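Local coordinates for protein pectate lyase 47 (Bacillus sp. TS-47, PDB 1VBL) that probably cleaves the polygalacturonate chains of pectin by calcium-dependent beta-elimination, acting as a thermostable secreted pectate lyase of polysaccharide lyase family 1, at residues A[356-361]-A[397-402]; A[327-332]-A[363-368]. All blocks are in the same frame, centred on the assembly; numbering follows the deposited sequence.

Contact 1: A[356-361]-A[397-402]; sequences GTIVDL and HPTPSV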
loop_
_atom_site.group_PDB
_atom_site.type_symbol
_atom_site.label_atom_id
_atom_site.label_comp_id
_atom_site.label_asym_id
_atom_site.label_seq_id
_atom_site.Cartn_x
_atom_site.Cartn_y
_atom_site.Cartn_z
ATOM N N GLY A 356 -16.505 -13.193 13.311
ATOM C CA GLY A 356 -16.008 -14.327 12.552
ATOM C C GLY A 356 -14.504 -14.472 12.429
ATOM O O GLY A 356 -14.028 -15.196 11.555
ATOM N N THR A 357 -13.750 -13.803 13.296
ATOM C CA THR A 357 -12.296 -13.892 13.241
ATOM C C THR A 357 -11.786 -15.225 13.779
ATOM O O THR A 357 -12.231 -15.699 14.828
ATOM C CB THR A 357 -11.607 -12.778 14.077
ATOM O OG1 THR A 357 -12.003 -11.487 13.597
ATOM C CG2 THR A 357 -10.093 -12.899 13.972
ATOM N N ILE A 358 -10.858 -15.831 13.050
ATOM C CA ILE A 358 -10.255 -17.071 13.501
ATOM C C ILE A 358 -8.768 -16.824 13.683
ATOM O O ILE A 358 -8.144 -16.134 12.879
ATOM C CB ILE A 358 -10.404 -18.220 12.479
ATOM C CG1 ILE A 358 -11.861 -18.675 12.401
ATOM C CG2 ILE A 358 -9.498 -19.396 12.885
ATOM C CD1 ILE A 358 -12.080 -19.832 11.419
ATOM N N VAL A 359 -8.209 -17.366 14.757
ATOM C CA VAL A 359 -6.780 -17.249 14.991
ATOM C C VAL A 359 -6.281 -18.687 15.045
ATOM O O VAL A 359 -6.867 -19.536 15.721
ATOM C CB VAL A 359 -6.448 -16.506 16.313
ATOM C CG1 VAL A 359 -6.942 -17.294 17.520
ATOM C CG2 VAL A 359 -4.948 -16.278 16.401
ATOM N N ASP A 360 -5.221 -18.959 14.293
ATOM C CA ASP A 360 -4.638 -20.293 14.219
ATOM C C ASP A 360 -3.238 -20.213 14.812
ATOM O O ASP A 360 -2.308 -19.743 14.154
ATOM C CB ASP A 360 -4.563 -20.730 12.753
ATOM C CG ASP A 360 -4.244 -22.201 12.589
ATOM O OD1 ASP A 360 -3.463 -22.750 13.393
ATOM O OD2 ASP A 360 -4.769 -22.807 11.630
ATOM N N LEU A 361 -3.098 -20.668 16.054
ATOM C CA LEU A 361 -1.817 -20.637 16.753
ATOM C C LEU A 361 -1.320 -22.041 17.098
ATOM O O LEU A 361 -2.066 -23.016 17.011
ATOM C CB LEU A 361 -1.953 -19.832 18.046
ATOM C CG LEU A 361 -2.588 -18.443 17.947
ATOM C CD1 LEU A 361 -2.636 -17.814 19.335
ATOM C CD2 LEU A 361 -1.791 -17.572 16.993
ATOM N N HIS A 397 -17.343 -15.268 2.393
ATOM C CA HIS A 397 -17.137 -16.685 2.658
ATOM C C HIS A 397 -16.957 -16.997 4.132
ATOM O O HIS A 397 -16.532 -16.141 4.911
ATOM C CB HIS A 397 -15.913 -17.187 1.897
ATOM C CG HIS A 397 -15.973 -16.923 0.429
ATOM N ND1 HIS A 397 -16.934 -17.479 -0.388
ATOM C CD2 HIS A 397 -15.208 -16.141 -0.367
ATOM C CE1 HIS A 397 -16.758 -17.049 -1.623
ATOM N NE2 HIS A 397 -15.718 -16.234 -1.639
ATOM N N PRO A 398 -17.297 -18.232 4.536
ATOM C CA PRO A 398 -17.158 -18.656 5.929
ATOM C C PRO A 398 -15.668 -18.650 6.241
ATOM O O PRO A 398 -14.863 -19.125 5.446
ATOM C CB PRO A 398 -17.762 -20.061 5.930
ATOM C CG PRO A 398 -17.535 -20.536 4.515
ATOM C CD PRO A 398 -17.864 -19.311 3.706
ATOM N N THR A 399 -15.307 -18.120 7.402
ATOM C CA THR A 399 -13.903 -18.000 7.779
ATOM C C THR A 399 -12.988 -19.210 7.572
ATOM O O THR A 399 -11.854 -19.058 7.108
ATOM C CB THR A 399 -13.778 -17.532 9.238
ATOM O OG1 THR A 399 -14.779 -16.541 9.503
ATOM C CG2 THR A 399 -12.395 -16.908 9.473
ATOM N N PRO A 400 -13.449 -20.425 7.905
ATOM C CA PRO A 400 -12.513 -21.535 7.686
ATOM C C PRO A 400 -12.133 -21.825 6.229
ATOM O O PRO A 400 -11.129 -22.485 5.967
ATOM C CB PRO A 400 -13.191 -22.718 8.390
ATOM C CG PRO A 400 -14.636 -22.339 8.441
ATOM C CD PRO A 400 -14.634 -20.855 8.667
ATOM N N SER A 401 -12.911 -21.309 5.284
ATOM C CA SER A 401 -12.619 -21.517 3.864
ATOM C C SER A 401 -11.648 -20.468 3.304
ATOM O O SER A 401 -11.105 -20.633 2.206
ATOM C CB SER A 401 -13.918 -21.465 3.053
ATOM O OG SER A 401 -14.832 -22.453 3.494
ATOM N N VAL A 402 -11.423 -19.399 4.063
ATOM C CA VAL A 402 -10.558 -18.308 3.618
ATOM C C VAL A 402 -9.109 -18.643 3.241
ATOM O O VAL A 402 -8.658 -18.275 2.163
ATOM C CB VAL A 402 -10.569 -17.150 4.652
ATOM C CG1 VAL A 402 -9.506 -16.106 4.304
ATOM C CG2 VAL A 402 -11.954 -16.497 4.666
#
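Thr399 reaches Gly356 with its hydroxyl and Ile358 with its methyl, so one short side chain serves both the polar and the apolar half of this contact. The polar half is a single hydrogen bond: OG1 of Thr399 donates to the backbone O of Gly356 at 2.6 Å. It arrives in the carbonyl plane on a lone pair, with a C=O...donor angle of 140°. Gly356 sits at positive phi, and a beta carbon there would come close to the same hydroxyl, so the bare backbone suits the approach.

The apolar half is packed tightly. CG2 of Thr399 lies 3.5 Å from CG1 of Ile358, closer than carbons usually come, and the two side chains run past each other in opposite directions. The isoleucine holds CG1 beside its backbone N (chi1 -70°) and stretches on, placing CD1 of Ile358 3.6 Å from CB of Thr399. CD1 of Ile358 also meets CD of Pro400 at 3.9 Å. A valine in place of Thr399 would probably leave the carbonyl of Gly356 without its donor and press a methyl group against that oxygen, pushing the loop off the strand.

In the parallel beta-helix expected of this family, the contact fastens the loop leading into helix 402-409 onto strand 351-361. That strand pairs in parallel with strand 322-332, whose Asn327 also touches Thr399, and antiparallel with strand 364-367, whose Arg365 and Tyr367 pack on Pro400.

Contact 2: A[327-332]-A[363-368]; sequences NNYFSF and NGRRYI
Tyr329 and Arg365 each swing their CG opposite the backbone N, with chi1 of -164° and 167°, and these two torsions send a ring and a long aliphatic arm toward a common meeting point. The arginine then stays extended from CG to NE, which carries its guanidinium group past the phenol. The side chains cross at about a right angle, with the ring and guanidinium planes 42° apart.

The meeting is made at the hydroxyl end of the tyrosine. OH of Tyr329 stands 3.2 Å from NE of Arg365, but the angle is poor and the pair is not a hydrogen bond. The neighbouring methylene joins in, with CD of Arg365 3.5 Å from OH of Tyr329. NE of Arg365 comes to the edge of the Tyr329 ring, near its plane and not over its face, so the pair is not a cation-pi stack.

The backbones remain well apart, their nearest CA atoms, those of Tyr329 and Tyr367, being 9.1 Å from each other. Strand 351-361 runs between the two segments, and its Ile358 packs against both tyrosines. The contact thus spans one strand near the C-terminal end of the expected parallel beta-helix, where strand 364-367 turns back antiparallel beside it. On the other side of strand 364-367, Arg366 folds back on its own turn: NH1 donates to OD1 of Asn363 at 3.2 Å, and more weakly to O of Gly364.

The real polar partner of the Tyr329 hydroxyl, hydrogen-bonded to it, is OD2 of Asp360. Arg365 therefore adds van der Waals contact and a nearby positive charge, which would probably help to offset the carboxylate of Asp360 and polarise the phenol oxygen, although the arginine's exposure to solvent is likely to damp the effect.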
loop_
_atom_site.group_PDB
_atom_site.type_symbol
_atom_site.label_atom_id
_atom_site.label_comp_id
_atom_site.label_asym_id
_atom_site.label_seq_id
_atom_site.Cartn_x
_atom_site.Cartn_y
_atom_site.Cartn_z
ATOM N N ASN A 327 -15.060 -12.231 9.057
ATOM C CA ASN A 327 -14.460 -13.484 8.627
ATOM C C ASN A 327 -13.033 -13.440 8.081
ATOM O O ASN A 327 -12.767 -13.914 6.973
ATOM C CB ASN A 327 -15.394 -14.126 7.596
ATOM C CG ASN A 327 -16.789 -14.363 8.155
ATOM O OD1 ASN A 327 -17.124 -13.864 9.233
ATOM N ND2 ASN A 327 -17.609 -15.115 7.425
ATOM N N ASN A 328 -12.122 -12.874 8.866
ATOM C CA ASN A 328 -10.722 -12.812 8.480
ATOM C C ASN A 328 -10.038 -13.932 9.246
ATOM O O ASN A 328 -10.432 -14.257 10.366
ATOM C CB ASN A 328 -10.115 -11.456 8.841
ATOM C CG ASN A 328 -10.795 -10.317 8.122
ATOM O OD1 ASN A 328 -11.671 -9.648 8.677
ATOM N ND2 ASN A 328 -10.417 -10.102 6.871
ATOM N N TYR A 329 -9.014 -14.514 8.638
ATOM C CA TYR A 329 -8.293 -15.636 9.230
ATOM C C TYR A 329 -6.830 -15.294 9.493
ATOM O O TYR A 329 -6.111 -14.890 8.579
ATOM C CB TYR A 329 -8.383 -16.824 8.271
ATOM C CG TYR A 329 -8.027 -18.172 8.856
ATOM C CD1 TYR A 329 -8.977 -19.186 8.919
ATOM C CD2 TYR A 329 -6.734 -18.449 9.306
ATOM C CE1 TYR A 329 -8.656 -20.448 9.409
ATOM C CE2 TYR A 329 -6.398 -19.715 9.802
ATOM C CZ TYR A 329 -7.370 -20.709 9.847
ATOM O OH TYR A 329 -7.063 -21.961 10.326
ATOM N N PHE A 330 -6.391 -15.472 10.738
ATOM C CA PHE A 330 -5.004 -15.191 11.112
ATOM C C PHE A 330 -4.261 -16.470 11.483
ATOM O O PHE A 330 -4.781 -17.307 12.221
ATOM C CB PHE A 330 -4.923 -14.250 12.324
ATOM C CG PHE A 330 -5.402 -12.854 12.055
ATOM C CD1 PHE A 330 -6.762 -12.560 12.044
ATOM C CD2 PHE A 330 -4.486 -11.827 11.842
ATOM C CE1 PHE A 330 -7.204 -11.261 11.829
ATOM C CE2 PHE A 330 -4.913 -10.522 11.623
ATOM C CZ PHE A 330 -6.277 -10.236 11.618
ATOM N N SER A 331 -3.038 -16.599 10.984
ATOM C CA SER A 331 -2.205 -17.758 11.276
ATOM C C SER A 331 -0.830 -17.280 11.732
ATOM O O SER A 331 -0.199 -16.469 11.060
ATOM C CB SER A 331 -2.055 -18.630 10.028
ATOM O OG SER A 331 -1.245 -19.760 10.292
ATOM N N PHE A 332 -0.382 -17.775 12.882
ATOM C CA PHE A 332 0.926 -17.422 13.437
ATOM C C PHE A 332 1.625 -18.734 13.794
ATOM O O PHE A 332 0.969 -19.677 14.229
ATOM C CB PHE A 332 0.760 -16.592 14.716
ATOM C CG PHE A 332 0.196 -15.213 14.488
ATOM C CD1 PHE A 332 1.042 -14.126 14.287
ATOM C CD2 PHE A 332 -1.180 -14.998 14.505
ATOM C CE1 PHE A 332 0.525 -12.840 14.109
ATOM C CE2 PHE A 332 -1.708 -13.718 14.329
ATOM C CZ PHE A 332 -0.854 -12.636 14.131
ATOM N N ASN A 363 -0.914 -23.276 19.852
ATOM C CA ASN A 363 -1.659 -23.756 21.008
ATOM C C ASN A 363 -3.128 -23.964 20.671
ATOM O O ASN A 363 -3.948 -24.195 21.562
ATOM C CB ASN A 363 -1.523 -22.772 22.178
ATOM C CG ASN A 363 -2.532 -21.637 22.117
ATOM O OD1 ASN A 363 -2.860 -21.131 21.046
ATOM N ND2 ASN A 363 -3.019 -21.222 23.281
ATOM N N GLY A 364 -3.464 -23.873 19.387
ATOM C CA GLY A 364 -4.844 -24.074 18.989
ATOM C C GLY A 364 -5.403 -23.134 17.936
ATOM O O GLY A 364 -4.895 -22.036 17.703
ATOM N N ARG A 365 -6.479 -23.587 17.308
ATOM C CA ARG A 365 -7.165 -22.839 16.268
ATOM C C ARG A 365 -8.605 -22.620 16.724
ATOM O O ARG A 365 -9.282 -23.570 17.109
ATOM C CB ARG A 365 -7.134 -23.650 14.975
ATOM C CG ARG A 365 -8.055 -23.175 13.881
ATOM C CD ARG A 365 -8.135 -24.230 12.794
ATOM N NE ARG A 365 -9.147 -23.914 11.795
ATOM C CZ ARG A 365 -9.682 -24.806 10.968
ATOM N NH1 ARG A 365 -9.300 -26.077 11.020
ATOM N NH2 ARG A 365 -10.602 -24.428 10.093
ATOM N N ARG A 366 -9.075 -21.377 16.691
ATOM C CA ARG A 366 -10.443 -21.108 17.115
ATOM C C ARG A 366 -10.923 -19.713 16.775
ATOM O O ARG A 366 -10.134 -18.842 16.422
ATOM C CB ARG A 366 -10.578 -21.299 18.628
ATOM C CG ARG A 366 -9.977 -20.173 19.466
ATOM C CD ARG A 366 -8.461 -20.159 19.413
ATOM N NE ARG A 366 -7.896 -19.238 20.397
ATOM C CZ ARG A 366 -6.606 -19.169 20.706
ATOM N NH1 ARG A 366 -5.733 -19.970 20.107
ATOM N NH2 ARG A 366 -6.187 -18.303 21.621
ATOM N N TYR A 367 -12.234 -19.517 16.877
ATOM C CA TYR A 367 -12.819 -18.210 16.641
ATOM C C TYR A 367 -12.427 -17.377 17.846
ATOM O O TYR A 367 -12.335 -17.893 18.965
ATOM C CB TYR A 367 -14.343 -18.291 16.555
ATOM C CG TYR A 367 -14.847 -18.748 15.209
ATOM C CD1 TYR A 367 -15.200 -20.077 14.986
ATOM C CD2 TYR A 367 -14.941 -17.851 14.148
ATOM C CE1 TYR A 367 -15.637 -20.503 13.725
ATOM C CE2 TYR A 367 -15.375 -18.261 12.892
ATOM C CZ TYR A 367 -15.721 -19.586 12.687
ATOM O OH TYR A 367 -16.146 -19.984 11.439
ATOM N N ILE A 368 -12.200 -16.091 17.629
ATOM C CA ILE A 368 -11.804 -15.223 18.722
ATOM C C ILE A 368 -12.351 -13.818 18.533
ATOM O O ILE A 368 -12.560 -13.363 17.405
ATOM C CB ILE A 368 -10.263 -15.162 18.829
ATOM C CG1 ILE A 368 -9.843 -14.298 20.022
ATOM C CG2 ILE A 368 -9.672 -14.609 17.534
ATOM C CD1 ILE A 368 -8.343 -14.312 20.272
#

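How the contacts relate
Along the chain the four segments come in the order 327-332, 356-361, 363-368, 397-402, so the two contacts interleave. They lie about 6 Å apart, centre to centre, on the same side of the chain's centre. Contact 2 spans strands 322-332 and 364-367, and strand 351-361, which supplies one half of contact 1, is the neighbour of both. The contacts also touch directly: a probable backbone hydrogen bond links N of Asp360 to O of Phe330. Together they tie three adjacent strands and the loop before helix 402-409 together near the C-terminal end of the expected beta-helix, remote from the calcium site.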